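Local coordinates for protein sesquisabinene B synthase 2 (Santalum album, PDB 6A2A) that probably converts farnesyl diphosphate into the sesquiterpene sesquisabinene B, as a magnesium- or manganese-dependent plant terpene synthase, at residues L93-E98 against L293-L298; G299-M304 against L428-N433; K509-P514 against P520-T525. One frame throughout, in Å; residues are numbered along the deposited sequence.

Contact 1: L93-E98 against L293-L298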
loop_
_atom_site.group_PDB
_atom_site.type_symbol
_atom_site.label_atom_id
_atom_site.label_comp_id
_atom_site.label_asym_id
_atom_site.label_seq_id
_atom_site.Cartn_x
_atom_site.Cartn_y
_atom_site.Cartn_z
ATOM N N LEU A 93 -25.478 1.574 16.958
ATOM C CA LEU A 93 -25.306 0.182 17.296
ATOM C C LEU A 93 -26.194 -0.829 16.611
ATOM O O LEU A 93 -26.054 -1.972 16.838
ATOM C CB LEU A 93 -25.458 0.008 18.799
ATOM C CG LEU A 93 -24.536 0.798 19.697
ATOM C CD1 LEU A 93 -25.035 0.773 21.132
ATOM C CD2 LEU A 93 -23.131 0.291 19.597
ATOM N N LYS A 94 -27.098 -0.389 15.781
ATOM C CA LYS A 94 -27.974 -1.358 15.118
ATOM C C LYS A 94 -27.156 -2.463 14.427
ATOM O O LYS A 94 -27.599 -3.620 14.375
ATOM C CB LYS A 94 -28.931 -0.670 14.144
ATOM C CG LYS A 94 -30.087 -1.549 13.702
ATOM C CD LYS A 94 -31.265 -0.832 13.079
ATOM C CE LYS A 94 -31.132 -0.636 11.587
ATOM N NZ LYS A 94 -31.341 -1.917 10.866
ATOM N N TYR A 95 -25.980 -2.139 13.864
ATOM C CA TYR A 95 -25.194 -3.148 13.110
ATOM C C TYR A 95 -24.742 -4.291 14.024
ATOM O O TYR A 95 -24.465 -5.403 13.521
ATOM C CB TYR A 95 -23.985 -2.509 12.413
ATOM C CG TYR A 95 -22.807 -2.256 13.321
ATOM C CD1 TYR A 95 -22.819 -1.250 14.282
ATOM C CD2 TYR A 95 -21.688 -3.069 13.280
ATOM C CE1 TYR A 95 -21.756 -1.074 15.150
ATOM C CE2 TYR A 95 -20.606 -2.866 14.095
ATOM C CZ TYR A 95 -20.658 -1.903 15.074
ATOM O OH TYR A 95 -19.576 -1.749 15.872
ATOM N N GLN A 96 -24.667 -4.049 15.336
ATOM C CA GLN A 96 -24.338 -5.118 16.289
ATOM C C GLN A 96 -25.570 -5.934 16.731
ATOM O O GLN A 96 -25.371 -7.001 17.313
ATOM C CB GLN A 96 -23.672 -4.551 17.550
ATOM C CG GLN A 96 -22.285 -3.963 17.387
ATOM C CD GLN A 96 -21.198 -5.002 17.302
ATOM O OE1 GLN A 96 -21.461 -6.144 16.929
ATOM N NE2 GLN A 96 -19.967 -4.598 17.551
ATOM N N PHE A 97 -26.785 -5.521 16.449
ATOM C CA PHE A 97 -28.000 -6.121 17.050
ATOM C C PHE A 97 -29.058 -6.282 15.973
ATOM O O PHE A 97 -30.205 -6.163 16.248
ATOM C CB PHE A 97 -28.492 -5.270 18.233
ATOM C CG PHE A 97 -27.467 -5.132 19.322
ATOM C CD1 PHE A 97 -27.091 -6.226 20.106
ATOM C CD2 PHE A 97 -26.882 -3.908 19.606
ATOM C CE1 PHE A 97 -26.118 -6.111 21.080
ATOM C CE2 PHE A 97 -25.923 -3.799 20.601
ATOM C CZ PHE A 97 -25.553 -4.889 21.356
ATOM N N GLU A 98 -28.675 -6.613 14.730
ATOM C CA GLU A 98 -29.628 -6.534 13.642
ATOM C C GLU A 98 -30.782 -7.541 13.845
ATOM O O GLU A 98 -31.945 -7.210 13.632
ATOM C CB GLU A 98 -28.940 -6.824 12.307
ATOM C CG GLU A 98 -27.976 -5.734 11.864
ATOM C CD GLU A 98 -28.599 -4.469 11.306
ATOM O OE1 GLU A 98 -29.845 -4.331 11.289
ATOM O OE2 GLU A 98 -27.804 -3.568 10.912
ATOM N N LEU A 293 -20.272 4.338 4.723
ATOM C CA LEU A 293 -20.203 3.007 5.351
ATOM C C LEU A 293 -19.155 3.116 6.454
ATOM O O LEU A 293 -18.036 3.522 6.215
ATOM C CB LEU A 293 -19.920 1.892 4.318
ATOM C CG LEU A 293 -18.516 1.773 3.720
ATOM C CD1 LEU A 293 -18.398 0.621 2.747
ATOM C CD2 LEU A 293 -18.047 3.034 2.986
ATOM N N PHE A 294 -19.559 2.806 7.707
ATOM C CA PHE A 294 -18.652 2.931 8.829
ATOM C C PHE A 294 -18.240 1.560 9.405
ATOM O O PHE A 294 -17.241 1.477 10.148
ATOM C CB PHE A 294 -19.278 3.799 9.939
ATOM C CG PHE A 294 -20.354 3.038 10.685
ATOM C CD1 PHE A 294 -20.018 2.201 11.726
ATOM C CD2 PHE A 294 -21.684 3.124 10.302
ATOM C CE1 PHE A 294 -21.003 1.481 12.386
ATOM C CE2 PHE A 294 -22.655 2.326 10.899
ATOM C CZ PHE A 294 -22.305 1.549 11.974
ATOM N N GLU A 295 -18.978 0.489 9.111
ATOM C CA GLU A 295 -18.763 -0.784 9.797
ATOM C C GLU A 295 -17.350 -1.329 9.580
ATOM O O GLU A 295 -16.816 -1.406 8.476
ATOM C CB GLU A 295 -19.799 -1.828 9.375
ATOM C CG GLU A 295 -21.216 -1.399 9.609
ATOM C CD GLU A 295 -21.956 -0.543 8.591
ATOM O OE1 GLU A 295 -21.332 0.222 7.807
ATOM O OE2 GLU A 295 -23.201 -0.535 8.695
ATOM N N PRO A 296 -16.713 -1.785 10.665
ATOM C CA PRO A 296 -15.439 -2.406 10.543
ATOM C C PRO A 296 -15.348 -3.516 9.492
ATOM O O PRO A 296 -14.278 -3.601 8.792
ATOM C CB PRO A 296 -15.185 -3.026 11.908
ATOM C CG PRO A 296 -15.951 -2.167 12.837
ATOM C CD PRO A 296 -17.106 -1.596 12.058
ATOM N N ASN A 297 -16.393 -4.327 9.318
ATOM C CA ASN A 297 -16.241 -5.493 8.465
ATOM C C ASN A 297 -16.231 -5.078 6.983
ATOM O O ASN A 297 -16.057 -5.938 6.122
ATOM C CB ASN A 297 -17.316 -6.549 8.692
ATOM C CG ASN A 297 -17.031 -7.408 9.914
ATOM O OD1 ASN A 297 -15.904 -7.462 10.409
ATOM N ND2 ASN A 297 -18.060 -8.079 10.402
ATOM N N LEU A 298 -16.478 -3.801 6.707
ATOM C CA LEU A 298 -16.394 -3.286 5.332
ATOM C C LEU A 298 -15.169 -2.378 5.172
ATOM O O LEU A 298 -15.189 -1.554 4.239
ATOM C CB LEU A 298 -17.674 -2.516 5.008
ATOM C CG LEU A 298 -18.873 -3.397 4.659
ATOM C CD1 LEU A 298 -20.175 -2.615 4.662
ATOM C CD2 LEU A 298 -18.623 -4.039 3.307
#
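The closest CA atoms of L93-E98 and L293-L298, those of Y95 and E295, are 7.6 Å apart, so the two loops meet through side chains and share no hydrogen bond. A T-shaped aromatic pair, Y95 with F294, joins the N-terminal and metal-binding halves of the two-domain plant terpene synthase. The F294 ring turns its edge to a face of Y95, with the planes at 90° and the centroids 5.2 Å apart; F294 CZ lies 3.7 Å from Y95 CD1. In both residues CG stands between the backbone N and the carbonyl carbon (chi1 79° in Y95), which directs the two rings toward each other. The opposite face of the tyrosine is taken by Q96 CG of its own loop. P296 CD approaches Y95 CE2 obliquely at 4.2 Å, and the phenol OH is hydrogen-bonded to D248 OD2 on helix 239-270. With an alanine here in place of Y95, the edge of F294 would probably lose the ring it abuts and D248 OD2 its phenol partner. E295 passes alongside Y95 in the opposite direction, E295 CG 4.1 Å from Y95 CD2. Its chain then bends at chi2, carrying the carboxylate back over the rim of one face of F294, where E295 OE1 accepts a weak bond from F294 N at 3.1 Å, with an N-H...O angle of 128°.

Contact 2: G299-M304 against L428-N433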
loop_
_atom_site.group_PDB
_atom_site.type_symbol
_atom_site.label_atom_id
_atom_site.label_comp_id
_atom_site.label_asym_id
_atom_site.label_seq_id
_atom_site.Cartn_x
_atom_site.Cartn_y
_atom_site.Cartn_z
ATOM N N GLY A 299 -14.116 -2.555 5.983
ATOM C CA GLY A 299 -12.892 -1.770 5.915
ATOM C C GLY A 299 -12.267 -1.709 4.524
ATOM O O GLY A 299 -11.901 -0.645 4.039
ATOM N N GLU A 300 -12.037 -2.855 3.901
ATOM C CA GLU A 300 -11.366 -2.835 2.602
ATOM C C GLU A 300 -12.167 -2.049 1.550
ATOM O O GLU A 300 -11.537 -1.347 0.711
ATOM C CB GLU A 300 -11.131 -4.248 2.058
ATOM C CG GLU A 300 -9.899 -4.869 2.683
ATOM C CD GLU A 300 -9.491 -6.143 1.974
ATOM O OE1 GLU A 300 -10.189 -7.159 2.160
ATOM O OE2 GLU A 300 -8.559 -6.066 1.163
ATOM N N VAL A 301 -13.464 -2.260 1.519
ATOM C CA VAL A 301 -14.333 -1.570 0.576
ATOM C C VAL A 301 -14.272 -0.074 0.880
ATOM O O VAL A 301 -14.154 0.760 -0.044
ATOM C CB VAL A 301 -15.761 -2.108 0.646
ATOM C CG1 VAL A 301 -16.741 -1.254 -0.142
ATOM C CG2 VAL A 301 -15.800 -3.548 0.166
ATOM N N ARG A 302 -14.408 0.268 2.138
ATOM C CA ARG A 302 -14.353 1.678 2.527
ATOM C C ARG A 302 -13.029 2.326 2.117
ATOM O O ARG A 302 -13.032 3.479 1.621
ATOM C CB ARG A 302 -14.559 1.787 4.047
ATOM C CG ARG A 302 -14.291 3.161 4.589
ATOM C CD ARG A 302 -14.852 3.392 5.992
ATOM N NE ARG A 302 -14.363 2.395 6.979
ATOM C CZ ARG A 302 -15.057 1.286 7.351
ATOM N NH1 ARG A 302 -16.322 1.076 6.975
ATOM N NH2 ARG A 302 -14.453 0.404 8.124
ATOM N N GLU A 303 -11.897 1.632 2.290
ATOM C CA GLU A 303 -10.606 2.202 1.839
ATOM C C GLU A 303 -10.657 2.478 0.315
ATOM O O GLU A 303 -10.157 3.498 -0.159
ATOM C CB GLU A 303 -9.449 1.296 2.237
ATOM C CG GLU A 303 -9.098 1.403 3.716
ATOM C CD GLU A 303 -7.977 0.458 4.187
ATOM O OE1 GLU A 303 -6.940 0.396 3.517
ATOM O OE2 GLU A 303 -8.135 -0.190 5.255
ATOM N N MET A 304 -11.194 1.536 -0.472
ATOM C CA MET A 304 -11.161 1.678 -1.882
ATOM C C MET A 304 -12.099 2.834 -2.258
ATOM O O MET A 304 -11.770 3.646 -3.179
ATOM C CB MET A 304 -11.496 0.374 -2.604
ATOM C CG MET A 304 -10.321 -0.619 -2.607
ATOM S SD MET A 304 -10.717 -2.127 -3.478
ATOM C CE MET A 304 -11.509 -3.069 -2.167
ATOM N N LEU A 428 -19.750 -3.335 -7.507
ATOM C CA LEU A 428 -18.711 -4.247 -7.986
ATOM C C LEU A 428 -18.007 -4.996 -6.843
ATOM O O LEU A 428 -17.744 -6.238 -6.930
ATOM C CB LEU A 428 -17.670 -3.444 -8.769
ATOM C CG LEU A 428 -16.351 -4.161 -9.044
ATOM C CD1 LEU A 428 -16.519 -5.282 -10.037
ATOM C CD2 LEU A 428 -15.291 -3.186 -9.548
ATOM N N LEU A 429 -17.686 -4.281 -5.788
ATOM C CA LEU A 429 -16.844 -4.811 -4.708
ATOM C C LEU A 429 -17.642 -5.619 -3.681
ATOM O O LEU A 429 -16.986 -6.253 -2.828
ATOM C CB LEU A 429 -16.161 -3.639 -3.991
ATOM C CG LEU A 429 -15.173 -2.856 -4.862
ATOM C CD1 LEU A 429 -14.643 -1.661 -4.098
ATOM C CD2 LEU A 429 -14.010 -3.727 -5.302
ATOM N N THR A 430 -18.968 -5.542 -3.705
ATOM C CA THR A 430 -19.774 -6.220 -2.651
ATOM C C THR A 430 -20.826 -7.182 -3.192
ATOM O O THR A 430 -21.205 -8.096 -2.402
ATOM C CB THR A 430 -20.482 -5.203 -1.758
ATOM O OG1 THR A 430 -21.362 -4.392 -2.558
ATOM C CG2 THR A 430 -19.469 -4.382 -1.004
ATOM N N VAL A 431 -21.375 -6.992 -4.384
ATOM C CA VAL A 431 -22.441 -7.886 -4.918
ATOM C C VAL A 431 -21.948 -9.351 -4.946
ATOM O O VAL A 431 -20.791 -9.637 -5.226
ATOM C CB VAL A 431 -22.917 -7.456 -6.320
ATOM C CG1 VAL A 431 -21.902 -7.821 -7.406
ATOM C CG2 VAL A 431 -24.294 -8.035 -6.634
ATOM N N GLU A 432 -22.826 -10.287 -4.593
ATOM C CA GLU A 432 -22.461 -11.718 -4.763
ATOM C C GLU A 432 -22.457 -12.050 -6.259
ATOM O O GLU A 432 -23.362 -11.667 -6.971
ATOM C CB GLU A 432 -23.449 -12.633 -4.023
ATOM C CG GLU A 432 -23.299 -12.605 -2.506
ATOM C CD GLU A 432 -21.885 -12.720 -1.931
ATOM O OE1 GLU A 432 -21.455 -11.784 -1.213
ATOM O OE2 GLU A 432 -21.212 -13.748 -2.182
ATOM N N ASN A 433 -21.425 -12.735 -6.722
ATOM C CA ASN A 433 -21.349 -13.201 -8.127
ATOM C C ASN A 433 -21.449 -12.043 -9.137
ATOM O O ASN A 433 -22.365 -12.009 -9.960
ATOM C CB ASN A 433 -22.439 -14.241 -8.396
ATOM C CG ASN A 433 -22.355 -15.414 -7.441
ATOM O OD1 ASN A 433 -21.294 -16.027 -7.305
ATOM N ND2 ASN A 433 -23.453 -15.707 -6.759
#
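V301 and M304 meet L429 and T430 entirely through aliphatic groups and a thioether, and no ring, amide or carboxylate offers a face or an edge to the contact. A flat group does lie beside it: W367 on helix 348-372 touches both M304 and L429. Within the all-helical terpene cyclase fold, the N-terminal turn and a half of helix 299-321 here packs against the C-terminal end of helix 419-430, and the CA atoms of V301 and L429 are 6.7 Å apart. V301 and M304, three residues apart, both point at the other segment. V301 CG2 is the branch that does the touching: it lies anti to the carbonyl carbon and stands 3.9 Å from T430 CG2, the two side chains crossing at about a right angle, and 4.2 Å from L429 CB. M304 crosses the fork of L429 obliquely. The bend at its last torsion (chi3 -86°) folds CE back, so that both SD and CE rest on the leucine methyls, M304 CE 3.9 Å from L429 CD1 and M304 SD 4.1 Å from L429 CD2. T430 gives only its methyl to this interface, as OG1 is hydrogen-bonded to S426 O one turn earlier in its own helix. With three of the four residues buried and no polar bond across, the joint between the two helices depends on shape and exclusion of water, not on directional bonding.

Contact 3: K509-P514 against P520-T525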
loop_
_atom_site.group_PDB
_atom_site.type_symbol
_atom_site.label_atom_id
_atom_site.label_comp_id
_atom_site.label_asym_id
_atom_site.label_seq_id
_atom_site.Cartn_x
_atom_site.Cartn_y
_atom_site.Cartn_z
ATOM N N LYS A 509 -39.708 4.646 -0.982
ATOM C CA LYS A 509 -40.649 3.639 -1.566
ATOM C C LYS A 509 -39.866 2.507 -2.265
ATOM O O LYS A 509 -40.237 1.302 -2.135
ATOM C CB LYS A 509 -41.648 4.283 -2.518
ATOM C CG LYS A 509 -42.802 3.358 -2.919
ATOM C CD LYS A 509 -43.871 4.084 -3.663
ATOM C CE LYS A 509 -45.117 3.243 -3.882
ATOM N NZ LYS A 509 -46.267 4.120 -4.244
ATOM N N CYS A 510 -38.738 2.840 -2.889
ATOM C CA CYS A 510 -37.908 1.793 -3.556
ATOM C C CYS A 510 -37.519 0.731 -2.525
ATOM O O CYS A 510 -37.498 -0.441 -2.857
ATOM C CB CYS A 510 -36.652 2.337 -4.261
ATOM S SG CYS A 510 -36.885 3.365 -5.718
ATOM N N LEU A 511 -37.262 1.061 -1.231
ATOM C CA LEU A 511 -36.878 0.070 -0.253
ATOM C C LEU A 511 -38.016 -0.894 0.112
ATOM O O LEU A 511 -37.755 -1.878 0.774
ATOM C CB LEU A 511 -36.384 0.777 1.006
ATOM C CG LEU A 511 -35.151 1.668 0.828
ATOM C CD1 LEU A 511 -34.799 2.370 2.121
ATOM C CD2 LEU A 511 -33.976 0.843 0.337
ATOM N N PHE A 512 -39.251 -0.595 -0.246
ATOM C CA PHE A 512 -40.350 -1.528 -0.007
ATOM C C PHE A 512 -40.548 -2.410 -1.247
ATOM O O PHE A 512 -41.401 -3.284 -1.217
ATOM C CB PHE A 512 -41.619 -0.757 0.346
ATOM C CG PHE A 512 -41.766 -0.517 1.822
ATOM C CD1 PHE A 512 -40.928 0.382 2.461
ATOM C CD2 PHE A 512 -42.743 -1.167 2.556
ATOM C CE1 PHE A 512 -41.067 0.630 3.815
ATOM C CE2 PHE A 512 -42.879 -0.930 3.917
ATOM C CZ PHE A 512 -42.030 -0.036 4.548
ATOM N N GLU A 513 -39.776 -2.183 -2.308
ATOM C CA GLU A 513 -39.576 -3.230 -3.380
ATOM C C GLU A 513 -38.151 -3.110 -3.932
ATOM O O GLU A 513 -37.944 -2.521 -5.014
ATOM C CB GLU A 513 -40.609 -3.071 -4.493
ATOM C CG GLU A 513 -40.698 -1.667 -5.073
ATOM C CD GLU A 513 -41.975 -0.909 -4.748
ATOM O OE1 GLU A 513 -42.149 -0.517 -3.577
ATOM O OE2 GLU A 513 -42.796 -0.716 -5.664
ATOM N N PRO A 514 -37.141 -3.575 -3.163
ATOM C CA PRO A 514 -35.777 -3.201 -3.582
ATOM C C PRO A 514 -35.139 -4.140 -4.629
ATOM O O PRO A 514 -34.052 -3.837 -5.162
ATOM C CB PRO A 514 -35.016 -3.272 -2.251
ATOM C CG PRO A 514 -35.601 -4.519 -1.601
ATOM C CD PRO A 514 -37.078 -4.418 -1.946
ATOM N N PRO A 520 -24.972 -5.045 1.096
ATOM C CA PRO A 520 -24.924 -3.707 1.675
ATOM C C PRO A 520 -25.142 -2.541 0.695
ATOM O O PRO A 520 -25.237 -1.378 1.114
ATOM C CB PRO A 520 -23.494 -3.591 2.204
ATOM C CG PRO A 520 -22.714 -4.457 1.255
ATOM C CD PRO A 520 -23.645 -5.615 0.947
ATOM N N PHE A 521 -25.323 -2.829 -0.575
ATOM C CA PHE A 521 -25.595 -1.796 -1.594
ATOM C C PHE A 521 -26.866 -0.986 -1.313
ATOM O O PHE A 521 -26.838 0.200 -1.506
ATOM C CB PHE A 521 -25.663 -2.396 -3.002
ATOM C CG PHE A 521 -25.762 -1.337 -4.067
ATOM C CD1 PHE A 521 -24.673 -0.549 -4.380
ATOM C CD2 PHE A 521 -26.943 -1.102 -4.723
ATOM C CE1 PHE A 521 -24.764 0.432 -5.357
ATOM C CE2 PHE A 521 -27.035 -0.146 -5.721
ATOM C CZ PHE A 521 -25.945 0.644 -6.017
ATOM N N LEU A 522 -27.947 -1.578 -0.763
ATOM C CA LEU A 522 -29.094 -0.793 -0.425
ATOM C C LEU A 522 -28.728 0.320 0.566
ATOM O O LEU A 522 -29.185 1.441 0.438
ATOM C CB LEU A 522 -30.118 -1.720 0.235
ATOM C CG LEU A 522 -30.776 -2.726 -0.686
ATOM C CD1 LEU A 522 -31.584 -3.702 0.175
ATOM C CD2 LEU A 522 -31.641 -2.056 -1.731
ATOM N N SER A 523 -27.949 -0.018 1.572
ATOM C CA SER A 523 -27.508 0.989 2.568
ATOM C C SER A 523 -26.572 2.044 1.953
ATOM O O SER A 523 -26.710 3.234 2.297
ATOM C CB SER A 523 -26.842 0.328 3.715
ATOM O OG SER A 523 -27.824 -0.361 4.472
ATOM N N PHE A 524 -25.657 1.614 1.067
ATOM C CA PHE A 524 -24.680 2.545 0.464
ATOM C C PHE A 524 -25.457 3.625 -0.285
ATOM O O PHE A 524 -25.080 4.790 -0.252
ATOM C CB PHE A 524 -23.733 1.867 -0.527
ATOM C CG PHE A 524 -22.807 0.807 -0.009
ATOM C CD1 PHE A 524 -22.546 0.648 1.351
ATOM C CD2 PHE A 524 -22.206 -0.089 -0.888
ATOM C CE1 PHE A 524 -21.686 -0.349 1.794
ATOM C CE2 PHE A 524 -21.356 -1.072 -0.442
ATOM C CZ PHE A 524 -21.092 -1.217 0.909
ATOM N N THR A 525 -26.496 3.213 -1.017
ATOM C CA THR A 525 -27.196 4.115 -1.916
ATOM C C THR A 525 -27.923 5.215 -1.126
ATOM O O THR A 525 -28.004 6.347 -1.542
ATOM C CB THR A 525 -28.117 3.303 -2.840
ATOM O OG1 THR A 525 -27.312 2.409 -3.605
ATOM C CG2 THR A 525 -28.911 4.155 -3.784
#
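L522 is the one residue of P520-T525 that meets K509-P514, packing its CD2 methyl against P514 and L511 across the short loop between two consecutive helices. The second segment opens at P520, whose preceding peptide bond is cis and whose carbonyl oxygen begins the helical pattern by accepting from F524 N at 3.0 Å. That oxygen also sits above a face of the F524 ring, offset toward its rim. F521 starts helix 521-535 and takes no part in the contact; T525 OG1 lies above one face of its ring, near the rim. L522 follows, its CB directed toward the other segment. Its CG stands anti to the carbonyl carbon (chi1 -70°), which brings L522 CD2 within 3.6 Å of P514 CB and within 4.3 Å of L511 CD2. One methyl thus bears on a proline ring and a leucine tip, and the proline is the closer of the two. L511 lies within a type I beta turn from C510 to E513, which takes the chain off the end of helix 489-510, and P514 follows directly after it. S523 is directed away from the contact, and its OG bonds to E519 OE1. At T525 the hydroxyl donates to F521 O, T525 OG1 lying 3.1 Å from it and 36° out of the carbonyl plane, while T525 N arrives from the opposite face, so this oxygen is gripped twice. The loop contact rests on helix 447-462, where F448 touches C510, L511, L522 and T525 alike. Helix 419-430 takes P520, F521 and F524, so the start of helix 521-535 packs against both helices.

Overall arrangement
Contact 1 lies about 15 Å from contact 2 and about 17 Å from contact 3, centre to centre, and contacts 2 and 3 are also about 17 Å apart. Along the chain they follow one another, and segment 293-298 runs directly into 299-304. R302 ties these two together, its NH1 probably bonding to the carbonyl oxygens of L293 and E295. F524 of contact 3 reaches both others, packing on L293 and L298 and on T430. Contact 1 links the N-terminal domain to the terpene cyclase core, where the other two join helices. Helix 299-321, which begins at contact 2, carries the magnesium-binding D316 and D320 further along.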